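Local coordinates for protein putative branched-chain amino acid ABC transporter (Chromobacterium violaceum, PDB 4PYR) that is of uncertain function but binds glutathione between its two lobes and, as a periplasmic-binding-like lipoprotein of the LppC family, may regulate an enzyme, at residues 103-106 and 110-113; 116-121 and 147-152; 125-130 and 141-146; 136-141 and 200-205; 179-182 and 188-191. All blocks are in the same frame, centred on the assembly; numbering follows the deposited sequence.

In the fold
Contacts 3, 4 and 5 are buried and lie on the mixed sheet of one lobe, contact 2 sits at the surface, and contact 1 is partly buried between the lobes. Helix 106-119 serves contacts 1 and 2, and helix 133-150 serves contacts 2, 3 and 4. Contacts 3 and 5 are apolar strand-to-helix packing, the first with aromatic rings and the second with leucines alone. Contact 4 sets a leucine methyl against polar side chains. Contact 2 lays an arginine over alanines, and contact 1 joins its segments by a backbone bond. Contacts 1 and 4 both touch glutathione, and backbone hydrogen bonds of neighbouring strands tie contact 5 to contacts 3 and 4.

Contact 1: 103-106 and 110-113; sequences SLIV and ARQL. With GSH (glutathione), chain B.
Ile105 and Arg111 meet lightly: the end of the isoleucine chain, CD1, comes up to the edge of the guanidinium group, near its plane, 4.3 Å from Arg111 NH2. The two main branches of Ile105 serve different neighbours. CG1 sits between the backbone N and the carbonyl carbon (chi1 48°) and carries CD1 to the arginine, while CG2 lies against the cysteinyl part of glutathione. The separation of Ile105 CG2 from SG2 of the ligand, 3.2 Å, is very short for a methyl and a sulfur, and the exact fit there is doubtful. Ser103 adds a second surface to the same part of the peptide, its OG standing 3.5 Å from glutathione CB2. That hydroxyl also takes a weak hydrogen bond from Ile105 N, 3.5 Å from Ser103 OG, in the manner of an ST turn, which ties the loop to itself beside the ligand. Leu104 also borders the ligand, with its CG 3.7 Å from glutathione O31, a carboxylate oxygen of the glycyl end. The backbones are joined by one hydrogen bond, from Ala110 N to Val106 O at 3.2 Å, the i to i+4 link of a helical turn. Val106 points away from Ala110 and packs on Leu134, Arg137 and Leu138 of helix 133-150. The loop thus runs from strand 99-101 past the ligand into helix 106-119, which lies alongside helix 133-150 and reaches strand 290-298 through Gln112.

Contact 2: 116-121 and 147-152; sequences LMRDDS and RAAAGK
This is a surface contact between the C-terminal ends of two neighbouring helices, 106-119 and 133-150, made by Arg118 lying over Ala149 and Ala150. The arginine is pointed at the other helix and its chain is bent at two bonds, chi2 (-66°) and chi3 (-83°), which turns the guanidinium group so that one face is laid on the alanines. The methyl of Ala150 stands 3.5 Å above the guanidinium plane, displaced toward the rim, with Ala150 CB 3.6 Å from Arg118 NH1. On the other branch Arg118 NH2 is 3.8 Å from the carbonyl oxygen Ala149 O, too far to count as a hydrogen bond. The touch is therefore mainly van der Waals, with a probable weak electrostatic pull between the cation and the carbonyl at the helix end. Arg118 has two modelled conformers, so the details of this fit hold for one of them and are uncertain for the side chain as a whole. The same side chain makes a cation-pi interaction with Trp146, one turn earlier on helix 133-150. Beneath it Met117, a selenomethionine, turns inward to Phe142 and Trp146, so the surface arginine and the buried residue next to it both face helix 133-150. Gly151, of positive phi, follows the second helix, with Gly151 N bonded to Arg147 O at 2.7 Å. After the first, Asp120 leaves helical angles and Ser121, of positive phi, is the C-prime residue of a Schellman motif, with Arg122 N bonded to Met117 O and Ser121 N to Arg118 O (2.9 Å).

Contact 3: 125-130 and 141-146; sequences PLLVVG and AFADEW
Leu127 and Phe142 both carry CG opposite the backbone N, chi1 172° in the leucine and -177° in the phenylalanine, and these torsions send the two side chains past each other in opposite directions between strand and helix. Both leucine methyls then touch the same stretch of ring. Leu127 CD1 makes an off-centre CH-pi contact, 4.3 Å from the centroid of the Phe142 ring, and Leu127 CD2 approaches the ring obliquely, 3.8 Å from Phe142 CD1. The second methyl is shared: Leu127 CD2 also rests 4.0 Å from Ala143 CB, so the leucine end is held between an aromatic ring and the short side chain that follows it. The pair belongs to a beta-alpha-beta unit in which strand 125-129 leads into helix 133-150 and then into the adjacent parallel strand 155-158. Across the contact the strand and helix segments run nearly antiparallel, at 155°, with their axes 10.2 Å apart. Two residues before Leu127, Pro125 lays its CG over the face of the Trp146 indole, the two side chains coming from opposite directions. Pro125 CG sits 3.8 Å from the centroid of the six-membered ring of Trp146, in a CH-pi contact, while Pro125 CD comes to 3.5 Å from Trp146 CZ2. The puckered proline ring thus turns both CG and CD to the indole. Met117 of helix 106-119 packs on Pro125, and Ala178 of strand 176-180 touches both Leu127 and Phe142. Outside this layer Glu145, on the same helix, makes a salt bridge with Arg115.

Contact 4: 136-141 and 200-205; sequences QRLGKA and YGTSQL. With GSH (glutathione), chain B.
A leucine methyl set against polar atoms is the unusual feature here: Leu138 CD1 lies 3.4 Å from Gln204 OE1 and meets the rest of that amide at slightly longer range. The two side chains cross obliquely, the glutamine reaching the helix fully extended. Its amide is held from elsewhere, OE1 accepting a hydrogen bond from Leu181 N and NE2 bonding to Ser135 OG, so the methyl packs on a group already fixed in place. The same CD1 of Leu138 is 3.7 Å from Thr202 OG1, which in turn accepts a weak hydrogen bond from Gln204 N at 3.3 Å, an ST-turn bond at the start of the 3-10 segment. Leu138 also packs on Ala180 of strand 176-180. One residue earlier on the helix, Arg137 turns to the ligand, bending at chi3 (56°). Arg137 NH2 donates to glutathione OE1, the gamma-glutamyl carbonyl, at 2.7 Å, and Arg137 NH1 adds a weak bond to the same oxygen. The carboxylate carbon C1 of glutathione stands over the centre of the Arg137 guanidinium face, 3.6 Å above its plane. Glu107 makes a salt bridge with NH2, which probably helps to position the group. A ligand held at the cleft between two alpha/beta lobes is the arrangement of periplasmic binding proteins, the clan to which this family belongs.

Contact 5: 179-182 and 188-191; sequences LALD and RLKS
Leu189 packs on Leu179 and Leu181 inside a beta-alpha-beta unit, where strand 176-180 is followed by helix 183-192 and then by the parallel strand 199-201. Asp182 caps the N-terminus of that helix, its OD2 accepting a hydrogen bond from Gln185 N. Arg188, the first residue of the helical segment, extends away from the strand and makes a weak hydrogen bond to Ala161 O. Leu189 comes next and carries the contact. Its CG lies opposite the backbone N (chi1 178°), which directs the side chain at the sheet, and a single methyl, CD2, does the touching. Leu179 CD2 meets Leu189 CD2 at 3.8 Å, its side chain slanting across the helix leucine. Leu181 CD2 reaches the same Leu189 CD2 at 3.9 Å, this time crossing nearly at a right angle. The methyl thus touches Leu179 near the strand's end and Leu181 just beyond it, and Val128 of the adjoining strand, with Leu167 and Leu168 of helix 165-172, also packs on Leu189. Lys190 follows, its end leading away from this cluster while part of its chain touches Val199. Ser191 lies on the exposed side, where its OG is hydrogen-bonded to Ala187 O, one turn back.

Contact 1: 103-106 and 110-113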
# COMPACT_ATOMS: atom_id res chain seq x y z
N SER A 103 -5.19 -2.34 -1.16
CA SER A 103 -4.53 -2.27 0.15
C SER A 103 -3.10 -1.77 -0.02
O SER A 103 -2.63 -1.53 -1.13
CB SER A 103 -4.54 -3.67 0.81
OG SER A 103 -3.59 -4.54 0.21
N LEU A 104 -2.41 -1.61 1.11
CA LEU A 104 -1.04 -1.14 1.10
C LEU A 104 -0.06 -2.29 1.35
O LEU A 104 0.99 -2.08 1.93
CB LEU A 104 -0.89 -0.03 2.16
CG LEU A 104 -1.88 1.10 1.98
CD1 LEU A 104 -1.67 2.13 3.07
CD2 LEU A 104 -1.81 1.72 0.58
N ILE A 105 -0.37 -3.48 0.86
CA ILE A 105 0.47 -4.67 1.17
C ILE A 105 1.94 -4.45 0.89
O ILE A 105 2.36 -4.13 -0.23
CB ILE A 105 0.04 -5.95 0.41
CG1 ILE A 105 -0.17 -5.70 -1.09
CG2 ILE A 105 -1.19 -6.54 1.04
CD1 ILE A 105 -0.22 -7.00 -1.87
N VAL A 106 2.74 -4.68 1.91
CA VAL A 106 4.14 -4.35 1.83
C VAL A 106 4.94 -5.15 0.85
O VAL A 106 5.91 -4.63 0.28
CB VAL A 106 4.75 -4.40 3.22
CG1 VAL A 106 3.97 -3.44 4.11
CG2 VAL A 106 4.78 -5.85 3.76
N ALA A 110 8.18 -4.33 -1.90
CA ALA A 110 9.46 -5.04 -1.96
C ALA A 110 9.70 -5.57 -3.35
O ALA A 110 10.82 -5.48 -3.85
CB ALA A 110 9.49 -6.17 -0.95
N ARG A 111 8.65 -6.13 -3.98
CA ARG A 111 8.82 -6.67 -5.31
C ARG A 111 9.21 -5.56 -6.29
O ARG A 111 10.11 -5.71 -7.11
CB ARG A 111 7.51 -7.32 -5.74
CG ARG A 111 7.27 -8.66 -5.08
CD ARG A 111 6.15 -9.37 -5.85
NE ARG A 111 4.86 -8.93 -5.32
CZ ARG A 111 4.33 -9.40 -4.19
NH1 ARG A 111 4.96 -10.34 -3.47
NH2 ARG A 111 3.17 -8.93 -3.78
N GLN A 112 8.49 -4.45 -6.24
CA GLN A 112 8.85 -3.34 -7.05
C GLN A 112 10.24 -2.82 -6.85
O GLN A 112 10.92 -2.51 -7.82
CB GLN A 112 7.87 -2.25 -6.84
CG GLN A 112 6.57 -2.58 -7.53
CD GLN A 112 5.64 -1.44 -7.33
OE1 GLN A 112 5.92 -0.32 -7.80
NE2 GLN A 112 4.57 -1.67 -6.54
N LEU A 113 10.68 -2.75 -5.59
CA LEU A 113 12.01 -2.27 -5.35
C LEU A 113 13.07 -3.14 -6.05
O LEU A 113 14.03 -2.63 -6.61
CB LEU A 113 12.29 -2.22 -3.85
CG LEU A 113 13.54 -1.44 -3.50
CD1 LEU A 113 13.34 0.04 -3.79
CD2 LEU A 113 13.85 -1.72 -2.03
N1 GSH B . -1.09 -11.58 4.28
CA1 GSH B . -0.23 -10.94 5.24
C1 GSH B . 0.87 -11.86 5.74
O11 GSH B . 1.65 -12.42 4.92
O12 GSH B . 1.00 -12.01 6.97
CB1 GSH B . -1.05 -10.42 6.43
CG1 GSH B . -2.18 -9.47 6.03
CD1 GSH B . -1.63 -8.21 5.43
OE1 GSH B . -0.43 -8.14 5.19
N2 GSH B . -2.54 -7.24 5.22
CA2 GSH B . -2.27 -5.91 4.65
C2 GSH B . -2.37 -4.87 5.73
O2 GSH B . -2.01 -5.37 6.80
CB2 GSH B . -3.23 -5.64 3.51
SG2 GSH B . -3.80 -7.19 2.81
N3 GSH B . -2.80 -3.56 5.59
CA3 GSH B . -3.12 -2.73 4.39
C3 GSH B . -4.41 -1.91 4.43
O31 GSH B . -4.49 -0.80 3.82
O32 GSH B . -5.37 -2.35 5.09

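Contact 2: 116-121 and 147-152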
# COMPACT_ATOMS: atom_id res chain seq x y z
N LEU A 116 12.97 -2.07 -9.61
CA LEU A 116 13.61 -0.75 -9.76
C LEU A 116 15.12 -0.89 -9.80
O LEU A 116 15.83 -0.27 -10.62
CB LEU A 116 13.25 0.23 -8.61
CG LEU A 116 14.02 1.57 -8.54
CD1 LEU A 116 13.78 2.43 -9.76
CD2 LEU A 116 13.63 2.32 -7.27
N MSE A 117 15.62 -1.72 -8.89
CA MSE A 117 17.05 -1.88 -8.84
C MSE A 117 17.62 -2.57 -10.03
O MSE A 117 18.73 -2.24 -10.48
CB MSE A 117 17.35 -2.55 -7.54
CG MSE A 117 17.28 -1.58 -6.35
SE MSE A 117 17.48 -2.44 -4.61
CE MSE A 117 19.45 -2.35 -4.59
N ARG A 118 16.89 -3.54 -10.58
CA ARG A 118 17.27 -4.12 -11.85
C ARG A 118 17.30 -3.09 -12.97
O ARG A 118 18.26 -3.01 -13.74
CB ARG A 118 16.29 -5.23 -12.20
CG ARG A 118 16.55 -6.48 -11.40
CD ARG A 118 17.88 -7.06 -11.79
NE ARG A 118 17.81 -7.89 -12.99
CZ ARG A 118 18.79 -8.72 -13.35
NH1 ARG A 118 19.87 -8.79 -12.57
NH2 ARG A 118 18.69 -9.46 -14.43
N ASP A 119 16.26 -2.28 -13.05
CA ASP A 119 16.24 -1.21 -14.04
C ASP A 119 17.45 -0.29 -13.94
O ASP A 119 18.00 0.14 -14.96
CB ASP A 119 15.01 -0.36 -13.91
CG ASP A 119 14.77 0.42 -15.18
OD1 ASP A 119 14.81 -0.20 -16.27
OD2 ASP A 119 14.62 1.65 -15.07
N ASP A 120 17.85 -0.01 -12.70
CA ASP A 120 19.01 0.84 -12.40
C ASP A 120 20.37 0.10 -12.54
O ASP A 120 21.39 0.60 -12.08
CB ASP A 120 18.94 1.39 -10.96
CG ASP A 120 17.91 2.51 -10.76
OD1 ASP A 120 17.33 2.98 -11.75
OD2 ASP A 120 17.72 2.95 -9.56
N SER A 121 20.38 -1.10 -13.13
CA SER A 121 21.60 -1.88 -13.42
C SER A 121 22.45 -2.20 -12.20
O SER A 121 23.68 -2.23 -12.29
CB SER A 121 22.48 -1.20 -14.48
OG SER A 121 21.82 -1.07 -15.71
N ARG A 147 15.42 -13.09 -7.37
CA ARG A 147 15.74 -14.42 -7.93
C ARG A 147 14.95 -14.70 -9.24
O ARG A 147 15.53 -15.21 -10.21
CB ARG A 147 15.52 -15.56 -6.90
CG ARG A 147 16.10 -16.92 -7.32
CD ARG A 147 15.46 -18.05 -6.54
NE ARG A 147 15.86 -18.01 -5.10
CZ ARG A 147 16.91 -18.67 -4.58
NH1 ARG A 147 17.68 -19.41 -5.35
NH2 ARG A 147 17.19 -18.58 -3.30
N ALA A 148 13.66 -14.36 -9.24
CA ALA A 148 12.80 -14.56 -10.39
C ALA A 148 13.35 -13.82 -11.62
O ALA A 148 13.38 -14.34 -12.71
CB ALA A 148 11.35 -14.11 -10.09
N ALA A 149 13.74 -12.57 -11.39
CA ALA A 149 14.23 -11.70 -12.46
C ALA A 149 15.66 -12.07 -12.90
O ALA A 149 15.95 -12.10 -14.06
CB ALA A 149 14.14 -10.24 -12.03
N ALA A 150 16.55 -12.35 -11.94
CA ALA A 150 17.98 -12.54 -12.24
C ALA A 150 18.37 -14.00 -12.44
O ALA A 150 19.44 -14.32 -12.99
CB ALA A 150 18.81 -11.92 -11.12
N GLY A 151 17.51 -14.90 -12.00
CA GLY A 151 17.80 -16.33 -12.05
C GLY A 151 18.92 -16.77 -11.11
O GLY A 151 19.42 -17.86 -11.23
N LYS A 152 19.32 -15.90 -10.18
CA LYS A 152 20.32 -16.21 -9.15
C LYS A 152 19.83 -15.47 -7.89
O LYS A 152 19.17 -14.44 -8.00
CB LYS A 152 21.73 -15.70 -9.53
CG LYS A 152 22.39 -16.37 -10.75
CD LYS A 152 23.11 -17.69 -10.46
CE LYS A 152 23.78 -18.30 -11.68
NZ LYS A 152 25.04 -19.05 -11.37

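Contact 3: 125-130 and 141-146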
# COMPACT_ATOMS: atom_id res chain seq x y z
N PRO A 125 23.59 -6.27 -5.66
CA PRO A 125 23.17 -5.57 -4.47
C PRO A 125 23.27 -6.47 -3.24
O PRO A 125 23.24 -7.69 -3.33
CB PRO A 125 21.71 -5.26 -4.73
CG PRO A 125 21.28 -6.39 -5.63
CD PRO A 125 22.44 -6.61 -6.52
N LEU A 126 23.39 -5.82 -2.08
CA LEU A 126 23.26 -6.49 -0.81
C LEU A 126 21.94 -6.14 -0.18
O LEU A 126 21.64 -4.96 0.02
CB LEU A 126 24.38 -6.04 0.12
CG LEU A 126 24.32 -6.61 1.54
CD1 LEU A 126 24.55 -8.12 1.54
CD2 LEU A 126 25.28 -5.92 2.50
N LEU A 127 21.12 -7.14 0.10
CA LEU A 127 19.86 -6.97 0.80
C LEU A 127 20.10 -7.10 2.29
O LEU A 127 20.62 -8.14 2.76
CB LEU A 127 18.82 -8.03 0.33
CG LEU A 127 17.50 -8.13 1.08
CD1 LEU A 127 16.65 -6.89 0.90
CD2 LEU A 127 16.74 -9.34 0.57
N VAL A 128 19.79 -6.03 3.04
CA VAL A 128 19.99 -6.06 4.47
C VAL A 128 18.65 -6.13 5.13
O VAL A 128 17.79 -5.32 4.80
CB VAL A 128 20.75 -4.78 4.90
CG1 VAL A 128 20.84 -4.71 6.42
CG2 VAL A 128 22.10 -4.75 4.21
N VAL A 129 18.46 -7.11 6.01
CA VAL A 129 17.15 -7.38 6.59
C VAL A 129 17.14 -7.36 8.13
O VAL A 129 17.92 -8.06 8.78
CB VAL A 129 16.66 -8.77 6.12
CG1 VAL A 129 15.23 -8.96 6.59
CG2 VAL A 129 16.80 -8.91 4.62
N GLY A 130 16.23 -6.54 8.68
CA GLY A 130 16.03 -6.41 10.12
C GLY A 130 15.33 -7.65 10.69
O GLY A 130 14.98 -8.61 9.96
N ALA A 141 10.09 -11.08 0.21
CA ALA A 141 9.46 -10.67 -1.02
C ALA A 141 10.46 -10.07 -2.00
O ALA A 141 10.41 -10.33 -3.18
CB ALA A 141 8.31 -9.73 -0.73
N PHE A 142 11.40 -9.23 -1.48
CA PHE A 142 12.45 -8.71 -2.33
C PHE A 142 13.30 -9.84 -2.95
O PHE A 142 13.58 -9.88 -4.15
CB PHE A 142 13.32 -7.70 -1.54
CG PHE A 142 14.39 -7.07 -2.37
CD1 PHE A 142 15.53 -7.78 -2.73
CD2 PHE A 142 14.25 -5.78 -2.81
CE1 PHE A 142 16.49 -7.21 -3.54
CE2 PHE A 142 15.21 -5.21 -3.62
CZ PHE A 142 16.35 -5.89 -3.96
N ALA A 143 13.76 -10.72 -2.09
CA ALA A 143 14.66 -11.77 -2.47
C ALA A 143 13.99 -12.70 -3.50
O ALA A 143 14.62 -13.08 -4.47
CB ALA A 143 15.06 -12.54 -1.25
N ASP A 144 12.73 -12.99 -3.28
CA ASP A 144 12.02 -13.87 -4.25
C ASP A 144 11.94 -13.22 -5.62
O ASP A 144 12.09 -13.90 -6.68
CB ASP A 144 10.63 -14.21 -3.74
CG ASP A 144 10.64 -15.28 -2.64
OD1 ASP A 144 11.69 -15.90 -2.38
OD2 ASP A 144 9.59 -15.49 -2.00
N GLU A 145 11.58 -11.93 -5.64
CA GLU A 145 11.48 -11.20 -6.88
C GLU A 145 12.83 -11.08 -7.60
O GLU A 145 12.92 -11.27 -8.80
CB GLU A 145 10.87 -9.82 -6.65
CG GLU A 145 10.55 -9.09 -7.95
CD GLU A 145 9.39 -9.70 -8.74
OE1 GLU A 145 8.48 -10.40 -8.22
OE2 GLU A 145 9.35 -9.39 -9.94
N TRP A 146 13.89 -10.78 -6.85
CA TRP A 146 15.23 -10.68 -7.42
C TRP A 146 15.61 -12.00 -8.10
O TRP A 146 16.10 -12.02 -9.22
CB TRP A 146 16.30 -10.33 -6.29
CG TRP A 146 17.61 -10.01 -6.91
CD1 TRP A 146 18.64 -10.86 -7.17
CD2 TRP A 146 17.98 -8.75 -7.45
NE1 TRP A 146 19.64 -10.21 -7.84
CE2 TRP A 146 19.27 -8.90 -8.00
CE3 TRP A 146 17.36 -7.49 -7.49
CZ2 TRP A 146 19.93 -7.85 -8.65
CZ3 TRP A 146 18.00 -6.48 -8.10
CH2 TRP A 146 19.28 -6.65 -8.69

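Contact 4: 136-141 and 200-205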
# COMPACT_ATOMS: atom_id res chain seq x y z
N GLN A 136 11.12 -8.57 7.83
CA GLN A 136 11.38 -9.95 7.36
C GLN A 136 10.47 -10.30 6.22
O GLN A 136 10.92 -10.93 5.31
CB GLN A 136 11.24 -10.96 8.49
CG GLN A 136 12.21 -10.74 9.62
CD GLN A 136 13.47 -11.52 9.49
OE1 GLN A 136 14.04 -11.65 8.39
NE2 GLN A 136 13.98 -12.02 10.65
N ARG A 137 9.25 -9.78 6.23
CA ARG A 137 8.32 -9.97 5.09
C ARG A 137 8.83 -9.27 3.85
O ARG A 137 8.77 -9.82 2.75
CB ARG A 137 6.95 -9.42 5.43
CG ARG A 137 6.15 -10.37 6.31
CD ARG A 137 4.79 -9.81 6.76
NE ARG A 137 3.98 -9.42 5.62
CZ ARG A 137 2.80 -8.81 5.68
NH1 ARG A 137 2.25 -8.47 6.85
NH2 ARG A 137 2.17 -8.51 4.55
N LEU A 138 9.34 -8.04 4.02
CA LEU A 138 9.89 -7.30 2.90
C LEU A 138 11.09 -8.00 2.30
O LEU A 138 11.28 -8.05 1.09
CB LEU A 138 10.34 -5.88 3.36
CG LEU A 138 9.21 -4.94 3.60
CD1 LEU A 138 9.73 -3.66 4.20
CD2 LEU A 138 8.47 -4.60 2.34
N GLY A 139 11.96 -8.50 3.16
CA GLY A 139 13.16 -9.08 2.67
C GLY A 139 12.88 -10.34 1.85
O GLY A 139 13.47 -10.48 0.81
N LYS A 140 11.98 -11.20 2.35
CA LYS A 140 11.59 -12.42 1.58
C LYS A 140 11.02 -12.04 0.22
O LYS A 140 11.41 -12.61 -0.82
CB LYS A 140 10.60 -13.25 2.42
CG LYS A 140 9.91 -14.40 1.68
CD LYS A 140 10.90 -15.46 1.25
CE LYS A 140 10.14 -16.74 0.92
NZ LYS A 140 10.78 -17.71 -0.02
N ALA A 141 10.09 -11.08 0.21
CA ALA A 141 9.46 -10.67 -1.02
C ALA A 141 10.46 -10.07 -2.00
O ALA A 141 10.41 -10.33 -3.18
CB ALA A 141 8.31 -9.73 -0.73
N TYR A 200 18.77 1.89 -1.25
CA TYR A 200 17.38 1.88 -1.61
C TYR A 200 16.51 1.33 -0.50
O TYR A 200 16.94 0.45 0.26
CB TYR A 200 17.20 0.92 -2.78
CG TYR A 200 17.83 1.34 -4.07
CD1 TYR A 200 19.20 1.19 -4.30
CD2 TYR A 200 17.04 1.87 -5.09
CE1 TYR A 200 19.77 1.56 -5.50
CE2 TYR A 200 17.58 2.21 -6.32
CZ TYR A 200 18.93 2.08 -6.54
OH TYR A 200 19.49 2.42 -7.78
N GLY A 201 15.29 1.80 -0.41
CA GLY A 201 14.30 1.24 0.50
C GLY A 201 12.89 1.38 -0.08
O GLY A 201 12.67 1.98 -1.12
N THR A 202 11.94 0.84 0.66
CA THR A 202 10.54 1.01 0.41
C THR A 202 10.00 2.17 1.23
O THR A 202 10.76 2.88 1.90
CB THR A 202 9.73 -0.27 0.72
OG1 THR A 202 9.79 -0.54 2.14
CG2 THR A 202 10.30 -1.42 0.02
N SER A 203 8.68 2.35 1.24
CA SER A 203 8.06 3.44 1.95
C SER A 203 8.21 3.26 3.46
O SER A 203 7.87 4.16 4.17
CB SER A 203 6.58 3.58 1.57
OG SER A 203 5.79 2.52 2.05
N GLN A 204 8.64 2.07 3.89
CA GLN A 204 9.04 1.80 5.27
C GLN A 204 9.94 2.93 5.80
O GLN A 204 9.83 3.32 6.97
CB GLN A 204 9.77 0.43 5.34
CG GLN A 204 10.30 0.01 6.71
CD GLN A 204 11.14 -1.25 6.60
OE1 GLN A 204 11.92 -1.43 5.64
NE2 GLN A 204 11.00 -2.13 7.58
N LEU A 205 10.80 3.48 4.94
CA LEU A 205 11.77 4.52 5.37
C LEU A 205 11.25 5.92 5.40
O LEU A 205 11.88 6.81 6.00
CB LEU A 205 13.00 4.47 4.47
CG LEU A 205 13.66 3.10 4.45
CD1 LEU A 205 14.89 3.18 3.58
CD2 LEU A 205 14.02 2.61 5.85
N1 GSH B . -1.09 -11.58 4.28
CA1 GSH B . -0.23 -10.94 5.24
C1 GSH B . 0.87 -11.86 5.74
O11 GSH B . 1.65 -12.42 4.92
O12 GSH B . 1.00 -12.01 6.97
CB1 GSH B . -1.05 -10.42 6.43
CG1 GSH B . -2.18 -9.47 6.03
CD1 GSH B . -1.63 -8.21 5.43
OE1 GSH B . -0.43 -8.14 5.19
N2 GSH B . -2.54 -7.24 5.22
CA2 GSH B . -2.27 -5.91 4.65
C2 GSH B . -2.37 -4.87 5.73
O2 GSH B . -2.01 -5.37 6.80
CB2 GSH B . -3.23 -5.64 3.51
SG2 GSH B . -3.80 -7.19 2.81
N3 GSH B . -2.80 -3.56 5.59
CA3 GSH B . -3.12 -2.73 4.39
C3 GSH B . -4.41 -1.91 4.43
O31 GSH B . -4.49 -0.80 3.82
O32 GSH B . -5.37 -2.35 5.09

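Contact 5: 179-182 and 188-191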
# COMPACT_ATOMS: atom_id res chain seq x y z
N LEU A 179 17.49 -1.96 1.64
CA LEU A 179 17.12 -2.04 3.02
C LEU A 179 15.72 -2.57 3.22
O LEU A 179 14.76 -2.02 2.70
CB LEU A 179 17.19 -0.65 3.68
CG LEU A 179 18.55 0.05 3.59
CD1 LEU A 179 18.59 1.38 4.35
CD2 LEU A 179 19.65 -0.85 4.16
N ALA A 180 15.61 -3.63 4.01
CA ALA A 180 14.35 -4.03 4.60
C ALA A 180 14.59 -3.99 6.09
O ALA A 180 14.92 -5.00 6.70
CB ALA A 180 14.00 -5.44 4.18
N LEU A 181 14.51 -2.78 6.66
CA LEU A 181 15.05 -2.50 7.96
C LEU A 181 14.23 -1.36 8.54
O LEU A 181 13.81 -0.44 7.81
CB LEU A 181 16.53 -2.09 7.75
CG LEU A 181 17.45 -1.96 8.95
CD1 LEU A 181 17.41 -3.21 9.79
CD2 LEU A 181 18.84 -1.57 8.48
N ASP A 182 14.01 -1.40 9.86
CA ASP A 182 13.27 -0.36 10.53
C ASP A 182 14.03 0.98 10.41
O ASP A 182 15.26 1.01 10.28
CB ASP A 182 13.10 -0.73 12.00
CG ASP A 182 14.44 -1.01 12.68
OD1 ASP A 182 15.02 -2.12 12.47
OD2 ASP A 182 14.96 -0.11 13.35
N ARG A 188 20.98 4.42 11.27
CA ARG A 188 22.31 4.05 11.79
C ARG A 188 23.19 3.40 10.72
O ARG A 188 24.39 3.72 10.60
CB ARG A 188 22.20 3.16 13.03
CG ARG A 188 23.54 2.61 13.51
CD ARG A 188 23.38 1.40 14.42
NE ARG A 188 24.67 1.13 15.02
CZ ARG A 188 24.95 0.15 15.88
NH1 ARG A 188 24.02 -0.74 16.19
NH2 ARG A 188 26.17 0.02 16.34
N LEU A 189 22.59 2.50 9.91
CA LEU A 189 23.39 1.84 8.92
C LEU A 189 23.83 2.84 7.81
O LEU A 189 24.99 2.85 7.36
CB LEU A 189 22.56 0.73 8.28
CG LEU A 189 23.23 -0.06 7.17
CD1 LEU A 189 24.60 -0.53 7.63
CD2 LEU A 189 22.34 -1.22 6.77
N LYS A 190 22.91 3.70 7.38
CA LYS A 190 23.25 4.67 6.34
C LYS A 190 24.44 5.53 6.75
O LYS A 190 25.34 5.76 5.93
CB LYS A 190 22.00 5.54 6.00
CG LYS A 190 22.17 6.55 4.85
CD LYS A 190 22.52 5.91 3.51
CE LYS A 190 22.60 6.94 2.38
NZ LYS A 190 23.87 7.65 2.36
N SER A 191 24.50 5.90 8.04
CA SER A 191 25.60 6.69 8.56
C SER A 191 26.96 5.93 8.60
O SER A 191 28.01 6.55 8.58
CB SER A 191 25.26 7.18 9.97
OG SER A 191 24.19 8.12 9.93